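Local coordinates for major capsid protein (Human herpesvirus 1, PDB 1NO7) that builds the icosahedral capsid shell of herpes simplex virus as its major subunit, forming hexons and pentons, with this fragment being the protease-resistant upper domain, at residues Leu179-Ala183 with Val385-Leu389; Val198-Thr203 with Leu228-Pro233; Leu508-Ala512 with Pro538-Leu544. One frame throughout, in Å; residues are numbered along the deposited sequence.

Overall arrangement
All three contacts are apolar and lack a hydrogen bond between their segments, but they differ in depth and architecture. Contact 3, about 12 Å from the chain centre, joins two irregular, proline-rich loops and is buried; contact 1, about 18 Å out, is also buried and packs one helix on another. Contact 2, about 24 Å out, lies nearer the surface, where a helix meets a loop. Contacts 1 and 2 are coupled directly: Leu180 on helix 176-183 touches Cys201 on helix 195-208. Contact 3 stands apart, its centre about 35 Å from that of contact 2 and on the opposite side of the chain centre.

Contact 1: Leu179-Ala183 with Val385-Leu389; sequences LLQAA and VYATL
Leu179 and Val385 meet where the ends of helices 176-183 and 382-389 press together, CB of Leu179 standing 3.5 Å from CG1 of Val385. Placing CG1 anti to its own backbone N (chi1 -166°) lets Val385 send this one methyl across to the neighbouring helix, where it also lies 4.2 Å from Ala182 CB. A second close point is Ala183, whose single methyl lies 3.5 Å from Leu389 CD1 and 3.9 Å from Tyr386 CE2. The first bond of the Tyr386 side chain points away from helix 176-183, yet its ring comes back to the alanine. Its hydroxyl makes a weak hydrogen bond to the backbone N of Ala452, while the carbonyl of Ala183 is taken by His185. Alanine methyls, branched aliphatic groups and the ring atom CE2 of Tyr386 thus make up the tight part, and no hydrogen bond joins the two helices. Toward Thr388 the packing slackens. This residue is partly exposed, and Leu179 CD2 comes no nearer to its OG1 than 4.1 Å, the two side chains crossing at about a right angle. The hydroxyl finds its polar partner in Tyr504 instead, and Met428 of helix 425-431 touches both Leu179 and Thr388. Leu180 contributes little more, its CD2 lying 4.4 Å from Leu389 CD2; its side chain also touches Leu197 and Cys201 of helix 195-208. Val380 of strand 376-380 also touches Ala182 and Val385. With the local axes 10.0 Å apart at their closest and inclined at 116°, the arrangement is a steep helix-on-helix crossing within the alpha-plus-beta upper domain, bringing together chain regions some 200 residues apart.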
loop_
_atom_site.group_PDB
_atom_site.type_symbol
_atom_site.label_atom_id
_atom_site.label_comp_id
_atom_site.label_asym_id
_atom_site.label_seq_id
_atom_site.Cartn_x
_atom_site.Cartn_y
_atom_site.Cartn_z
ATOM N N LEU A 179 -2.270 -8.036 12.819
ATOM C CA LEU A 179 -3.004 -7.371 13.902
ATOM C C LEU A 179 -2.051 -6.428 14.638
ATOM O O LEU A 179 -2.426 -5.288 14.956
ATOM C CB LEU A 179 -3.610 -8.383 14.884
ATOM C CG LEU A 179 -4.452 -9.508 14.282
ATOM C CD1 LEU A 179 -3.487 -10.486 13.590
ATOM C CD2 LEU A 179 -5.273 -10.229 15.366
ATOM N N LEU A 180 -0.828 -6.898 14.903
ATOM C CA LEU A 180 0.155 -6.059 15.579
ATOM C C LEU A 180 0.357 -4.791 14.757
ATOM O O LEU A 180 0.203 -3.672 15.276
ATOM C CB LEU A 180 1.494 -6.782 15.725
ATOM C CG LEU A 180 1.643 -7.620 16.994
ATOM C CD1 LEU A 180 3.134 -8.058 17.178
ATOM C CD2 LEU A 180 1.148 -6.770 18.179
ATOM N N GLN A 181 0.703 -4.978 13.475
ATOM C CA GLN A 181 0.917 -3.873 12.538
ATOM C C GLN A 181 -0.315 -2.969 12.551
ATOM O O GLN A 181 -0.209 -1.741 12.590
ATOM C CB GLN A 181 1.147 -4.418 11.125
ATOM C CG GLN A 181 0.940 -3.377 10.027
ATOM C CD GLN A 181 0.826 -3.997 8.638
ATOM O OE1 GLN A 181 0.094 -4.976 8.436
ATOM N NE2 GLN A 181 1.534 -3.417 7.667
ATOM N N ALA A 182 -1.487 -3.590 12.522
ATOM C CA ALA A 182 -2.729 -2.834 12.556
ATOM C C ALA A 182 -2.735 -1.941 13.804
ATOM O O ALA A 182 -2.969 -0.729 13.703
ATOM C CB ALA A 182 -3.924 -3.792 12.577
ATOM N N ALA A 183 -2.472 -2.549 14.969
ATOM C CA ALA A 183 -2.428 -1.838 16.254
ATOM C C ALA A 183 -1.334 -0.770 16.236
ATOM O O ALA A 183 -1.541 0.357 16.691
ATOM C CB ALA A 183 -2.166 -2.824 17.382
ATOM N N VAL A 385 -9.993 -6.286 15.803
ATOM C CA VAL A 385 -8.569 -6.443 16.116
ATOM C C VAL A 385 -8.328 -6.084 17.561
ATOM O O VAL A 385 -8.152 -6.965 18.402
ATOM C CB VAL A 385 -7.645 -5.535 15.263
ATOM C CG1 VAL A 385 -6.183 -6.000 15.402
ATOM C CG2 VAL A 385 -8.076 -5.558 13.806
ATOM N N TYR A 386 -8.316 -4.786 17.840
ATOM C CA TYR A 386 -8.103 -4.303 19.195
ATOM C C TYR A 386 -8.669 -5.255 20.228
ATOM O O TYR A 386 -8.019 -5.543 21.232
ATOM C CB TYR A 386 -8.710 -2.915 19.352
ATOM C CG TYR A 386 -7.738 -1.851 18.936
ATOM C CD1 TYR A 386 -8.176 -0.615 18.459
ATOM C CD2 TYR A 386 -6.362 -2.083 19.022
ATOM C CE1 TYR A 386 -7.255 0.376 18.069
ATOM C CE2 TYR A 386 -5.433 -1.111 18.642
ATOM C CZ TYR A 386 -5.879 0.120 18.165
ATOM O OH TYR A 386 -4.947 1.080 17.803
ATOM N N ALA A 387 -9.873 -5.759 19.975
ATOM C CA ALA A 387 -10.492 -6.708 20.889
ATOM C C ALA A 387 -9.565 -7.906 21.113
ATOM O O ALA A 387 -8.686 -7.853 21.979
ATOM C CB ALA A 387 -11.826 -7.179 20.340
ATOM N N THR A 388 -9.739 -8.971 20.330
ATOM C CA THR A 388 -8.916 -10.176 20.493
ATOM C C THR A 388 -7.448 -9.882 20.803
ATOM O O THR A 388 -6.724 -10.742 21.317
ATOM C CB THR A 388 -8.956 -11.075 19.250
ATOM O OG1 THR A 388 -7.679 -11.042 18.596
ATOM C CG2 THR A 388 -10.056 -10.607 18.300
ATOM N N LEU A 389 -7.009 -8.669 20.485
ATOM C CA LEU A 389 -5.636 -8.273 20.759
ATOM C C LEU A 389 -5.449 -8.088 22.268
ATOM O O LEU A 389 -4.609 -8.758 22.875
ATOM C CB LEU A 389 -5.294 -6.976 20.017
ATOM C CG LEU A 389 -4.067 -7.053 19.105
ATOM C CD1 LEU A 389 -3.792 -5.661 18.570
ATOM C CD2 LEU A 389 -2.851 -7.583 19.872
#

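Contact 2: Val198-Thr203 with Leu228-Pro233; sequences VVQCIT and LGGDLP
The Asp231 carboxylate is the flat side-chain group here, but the touching is done behind it, with CB 3.8 Å from Val199 CG1. The puckered ring of Pro233 meets Thr203 through its CG and CD corner: CG lies 3.6 Å and CD 3.7 Å from the Thr203 methyl, CG2. Val199 spreads its two methyls over the loop. CG1 goes to Asp231, while CG2 lies 4.0 Å from Leu228 CD2, the two side chains sliding past each other in opposite directions. Deeper in, Ile202 and Leu228 reach toward each other tip to tip, 4.2 Å between their CD1 atoms. Leu232 closes over Ile202 with CD2, 3.9 Å from Ile202 CD1. Thr203 has OG1 beside its backbone N (chi1 -35°), which turns the hydroxyl toward the Val199 carbonyl, though too close in the model for the bond to be sure, and leaves CG2 to face the proline. Phe191, Cys236 and Tyr240 extend the apolar patch. Pro233 sits at the N-cap position of helix 234-256, so the start of that helix rests against helix 195-208. With apolar contacts and no hydrogen bond between the segments, the loop is probably held mainly by hydrophobic burial, with Asp231 at the exposed margin.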
loop_
_atom_site.group_PDB
_atom_site.type_symbol
_atom_site.label_atom_id
_atom_site.label_comp_id
_atom_site.label_asym_id
_atom_site.label_seq_id
_atom_site.Cartn_x
_atom_site.Cartn_y
_atom_site.Cartn_z
ATOM N N VAL A 198 7.918 -6.357 19.727
ATOM C CA VAL A 198 8.321 -6.502 18.332
ATOM C C VAL A 198 9.635 -7.258 18.167
ATOM O O VAL A 198 9.695 -8.276 17.462
ATOM C CB VAL A 198 8.485 -5.139 17.657
ATOM C CG1 VAL A 198 9.292 -5.305 16.386
ATOM C CG2 VAL A 198 7.115 -4.538 17.347
ATOM N N VAL A 199 10.685 -6.755 18.811
ATOM C CA VAL A 199 11.986 -7.393 18.706
ATOM C C VAL A 199 11.815 -8.899 18.856
ATOM O O VAL A 199 12.505 -9.684 18.201
ATOM C CB VAL A 199 12.976 -6.902 19.788
ATOM C CG1 VAL A 199 14.364 -7.450 19.475
ATOM C CG2 VAL A 199 13.007 -5.372 19.848
ATOM N N GLN A 200 10.874 -9.296 19.708
ATOM C CA GLN A 200 10.621 -10.717 19.923
ATOM C C GLN A 200 10.066 -11.394 18.655
ATOM O O GLN A 200 10.663 -12.360 18.145
ATOM C CB GLN A 200 9.636 -10.914 21.079
ATOM C CG GLN A 200 10.036 -10.229 22.387
ATOM C CD GLN A 200 9.840 -11.135 23.595
ATOM O OE1 GLN A 200 8.768 -11.718 23.783
ATOM N NE2 GLN A 200 10.879 -11.257 24.417
ATOM N N CYS A 201 8.929 -10.889 18.160
ATOM C CA CYS A 201 8.297 -11.441 16.957
ATOM C C CYS A 201 9.309 -11.594 15.843
ATOM O O CYS A 201 9.488 -12.687 15.281
ATOM C CB CYS A 201 7.204 -10.519 16.445
ATOM S SG CYS A 201 6.023 -10.098 17.700
ATOM N N ILE A 202 9.973 -10.490 15.518
ATOM C CA ILE A 202 10.948 -10.537 14.451
ATOM C C ILE A 202 11.994 -11.628 14.672
ATOM O O ILE A 202 12.227 -12.449 13.781
ATOM C CB ILE A 202 11.659 -9.200 14.281
ATOM C CG1 ILE A 202 10.617 -8.098 13.994
ATOM C CG2 ILE A 202 12.726 -9.348 13.181
ATOM C CD1 ILE A 202 11.207 -6.698 13.765
ATOM N N THR A 203 12.617 -11.645 15.855
ATOM C CA THR A 203 13.641 -12.656 16.119
ATOM C C THR A 203 13.008 -14.018 16.054
ATOM O O THR A 203 13.533 -14.943 15.429
ATOM C CB THR A 203 14.282 -12.504 17.485
ATOM O OG1 THR A 203 14.397 -11.113 17.832
ATOM C CG2 THR A 203 15.675 -13.125 17.441
ATOM N N LEU A 228 16.234 -0.748 16.538
ATOM C CA LEU A 228 16.500 -1.956 17.363
ATOM C C LEU A 228 17.876 -2.371 16.870
ATOM O O LEU A 228 18.100 -3.512 16.466
ATOM C CB LEU A 228 15.504 -2.882 16.556
ATOM C CG LEU A 228 14.009 -2.560 16.406
ATOM C CD1 LEU A 228 13.321 -3.842 15.955
ATOM C CD2 LEU A 228 13.368 -2.059 17.702
ATOM N N GLY A 229 18.892 -1.414 17.103
ATOM C CA GLY A 229 20.239 -1.586 16.587
ATOM C C GLY A 229 20.791 -2.961 16.908
ATOM O O GLY A 229 20.746 -3.878 16.079
ATOM N N GLY A 230 21.313 -3.107 18.121
ATOM C CA GLY A 230 21.861 -4.383 18.528
ATOM C C GLY A 230 20.812 -5.264 19.176
ATOM O O GLY A 230 21.136 -6.071 20.052
ATOM N N ASP A 231 19.555 -5.119 18.755
ATOM C CA ASP A 231 18.479 -5.924 19.319
ATOM C C ASP A 231 18.080 -7.137 18.477
ATOM O O ASP A 231 17.478 -8.084 18.992
ATOM C CB ASP A 231 17.256 -5.054 19.605
ATOM C CG ASP A 231 17.551 -3.970 20.625
ATOM O OD1 ASP A 231 16.604 -3.497 21.303
ATOM O OD2 ASP A 231 18.738 -3.589 20.740
ATOM N N LEU A 232 18.402 -7.118 17.185
ATOM C CA LEU A 232 18.080 -8.262 16.336
ATOM C C LEU A 232 19.378 -8.892 15.870
ATOM O O LEU A 232 20.394 -8.210 15.738
ATOM C CB LEU A 232 17.248 -7.850 15.112
ATOM C CG LEU A 232 15.895 -7.204 15.409
ATOM C CD1 LEU A 232 16.126 -5.761 15.815
ATOM C CD2 LEU A 232 14.996 -7.264 14.189
ATOM N N PRO A 233 19.361 -10.208 15.629
ATOM C CA PRO A 233 20.539 -10.955 15.167
ATOM C C PRO A 233 21.208 -10.210 14.003
ATOM O O PRO A 233 20.529 -9.564 13.192
ATOM C CB PRO A 233 19.945 -12.291 14.723
ATOM C CG PRO A 233 18.791 -12.473 15.668
ATOM C CD PRO A 233 18.179 -11.084 15.725
#

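Contact 3: Leu508-Ala512 with Pro538-Leu544; sequences LPVHA and PLVPPAL
Pro538 opens the contact against Ala512, its CB 4.0 Å from the alanine CB, at the partly exposed end of the contact. Leu539 next leads its side chain away from the 508-512 loop. Val540 is the central piece. Having CG1 anti to the backbone N (chi1 173°) sets that methyl against two backbone carbonyl oxygens, 3.6 Å from Pro509 O and 3.7 Å from Val510 O. The other branch, CG2, lies 4.0 Å from Pro509 CB. Pro541 then sets its ring beside Pro509, with 4.3 Å between the two CD atoms. From here the chain turns back on itself, where Leu544 N comes back to Pro541 O at a modelled distance too short to be trusted, and Pro542 and Ala543 go round the bend without touching the partner loop. Leu544 returns to it and divides its two methyls. CD1 lies 4.0 Å from Leu508 CG, with the side chains at about a right angle, and CD2 comes within 3.8 Å of Val510 CG1. No hydrogen bond links the loops; polar partners lie outside them: the hydroxyl of Tyr37 bonds the carbonyls of both Pro538 and Val540, Leu508 is bonded to Thr377 of strand 376-380, and His511 uses ND1 for Leu513 N and NE2 for Ile552 O. Helix 48-56 meets both loops, through Met51 and Gln52 at Leu508 and Pro509 and through Phe55 at Pro541; Leu483 of strand 478-483 touches Leu508 and Val510, and helix 554-562 lines the other end at Ala512 and Pro538, so that the paired loops lie against helices 48-56 and 554-562 and strands 376-380 and 478-483.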
loop_
_atom_site.group_PDB
_atom_site.type_symbol
_atom_site.label_atom_id
_atom_site.label_comp_id
_atom_site.label_asym_id
_atom_site.label_seq_id
_atom_site.Cartn_x
_atom_site.Cartn_y
_atom_site.Cartn_z
ATOM N N LEU A 508 -9.857 -4.839 -0.195
ATOM C CA LEU A 508 -10.346 -3.615 -0.822
ATOM C C LEU A 508 -9.189 -3.002 -1.609
ATOM O O LEU A 508 -8.530 -2.071 -1.113
ATOM C CB LEU A 508 -10.821 -2.636 0.246
ATOM C CG LEU A 508 -11.378 -1.321 -0.288
ATOM C CD1 LEU A 508 -12.908 -1.317 -0.116
ATOM C CD2 LEU A 508 -10.752 -0.135 0.469
ATOM N N PRO A 509 -8.928 -3.509 -2.846
ATOM C CA PRO A 509 -7.840 -3.024 -3.710
ATOM C C PRO A 509 -7.997 -1.566 -4.130
ATOM O O PRO A 509 -9.051 -1.172 -4.647
ATOM C CB PRO A 509 -7.902 -3.965 -4.918
ATOM C CG PRO A 509 -8.613 -5.177 -4.403
ATOM C CD PRO A 509 -9.685 -4.561 -3.549
ATOM N N VAL A 510 -6.953 -0.769 -3.901
ATOM C CA VAL A 510 -6.984 0.640 -4.284
ATOM C C VAL A 510 -6.386 0.804 -5.675
ATOM O O VAL A 510 -6.527 1.862 -6.298
ATOM C CB VAL A 510 -6.144 1.520 -3.331
ATOM C CG1 VAL A 510 -6.803 1.586 -1.986
ATOM C CG2 VAL A 510 -4.731 0.963 -3.200
ATOM N N HIS A 511 -5.730 -0.242 -6.171
ATOM C CA HIS A 511 -5.086 -0.143 -7.467
ATOM C C HIS A 511 -4.738 -1.502 -8.086
ATOM O O HIS A 511 -4.363 -2.448 -7.386
ATOM C CB HIS A 511 -3.839 0.719 -7.314
ATOM C CG HIS A 511 -3.137 0.989 -8.598
ATOM N ND1 HIS A 511 -2.318 0.062 -9.202
ATOM C CD2 HIS A 511 -3.147 2.073 -9.408
ATOM C CE1 HIS A 511 -1.853 0.565 -10.331
ATOM N NE2 HIS A 511 -2.340 1.783 -10.480
ATOM N N ALA A 512 -4.876 -1.590 -9.408
ATOM C CA ALA A 512 -4.614 -2.823 -10.148
ATOM C C ALA A 512 -3.362 -3.520 -9.628
ATOM O O ALA A 512 -3.322 -4.748 -9.539
ATOM C CB ALA A 512 -4.462 -2.510 -11.634
ATOM N N PRO A 538 -8.125 -7.413 -12.698
ATOM C CA PRO A 538 -8.076 -6.596 -11.479
ATOM C C PRO A 538 -9.439 -5.960 -11.145
ATOM O O PRO A 538 -10.028 -5.268 -11.978
ATOM C CB PRO A 538 -7.000 -5.553 -11.798
ATOM C CG PRO A 538 -6.883 -5.599 -13.311
ATOM C CD PRO A 538 -7.024 -7.058 -13.602
ATOM N N LEU A 539 -9.926 -6.194 -9.922
ATOM C CA LEU A 539 -11.226 -5.674 -9.478
ATOM C C LEU A 539 -11.222 -4.383 -8.658
ATOM O O LEU A 539 -12.040 -4.234 -7.749
ATOM C CB LEU A 539 -11.983 -6.742 -8.671
ATOM C CG LEU A 539 -12.539 -7.968 -9.403
ATOM C CD1 LEU A 539 -13.323 -7.472 -10.601
ATOM C CD2 LEU A 539 -11.411 -8.929 -9.831
ATOM N N VAL A 540 -10.330 -3.449 -8.972
ATOM C CA VAL A 540 -10.298 -2.189 -8.226
ATOM C C VAL A 540 -11.611 -1.397 -8.351
ATOM O O VAL A 540 -11.956 -0.921 -9.440
ATOM C CB VAL A 540 -9.140 -1.289 -8.700
ATOM C CG1 VAL A 540 -9.232 0.088 -8.038
ATOM C CG2 VAL A 540 -7.805 -1.950 -8.367
ATOM N N PRO A 541 -12.346 -1.233 -7.231
ATOM C CA PRO A 541 -13.623 -0.512 -7.154
ATOM C C PRO A 541 -13.638 0.811 -7.908
ATOM O O PRO A 541 -12.792 1.686 -7.676
ATOM C CB PRO A 541 -13.804 -0.301 -5.655
ATOM C CG PRO A 541 -13.218 -1.533 -5.089
ATOM C CD PRO A 541 -11.930 -1.668 -5.884
ATOM N N PRO A 542 -14.611 0.982 -8.817
ATOM C CA PRO A 542 -14.683 2.233 -9.573
ATOM C C PRO A 542 -14.689 3.435 -8.644
ATOM O O PRO A 542 -14.391 4.545 -9.070
ATOM C CB PRO A 542 -15.982 2.095 -10.367
ATOM C CG PRO A 542 -16.798 1.155 -9.540
ATOM C CD PRO A 542 -15.773 0.129 -9.107
ATOM N N ALA A 543 -15.020 3.217 -7.374
ATOM C CA ALA A 543 -15.035 4.309 -6.400
ATOM C C ALA A 543 -13.595 4.728 -6.063
ATOM O O ALA A 543 -13.347 5.861 -5.627
ATOM C CB ALA A 543 -15.772 3.873 -5.127
ATOM N N LEU A 544 -12.654 3.811 -6.288
ATOM C CA LEU A 544 -11.239 4.043 -5.998
ATOM C C LEU A 544 -10.402 4.350 -7.231
ATOM O O LEU A 544 -9.175 4.434 -7.143
ATOM C CB LEU A 544 -10.643 2.821 -5.283
ATOM C CG LEU A 544 -10.986 2.576 -3.807
ATOM C CD1 LEU A 544 -10.877 1.090 -3.467
ATOM C CD2 LEU A 544 -10.049 3.410 -2.943
#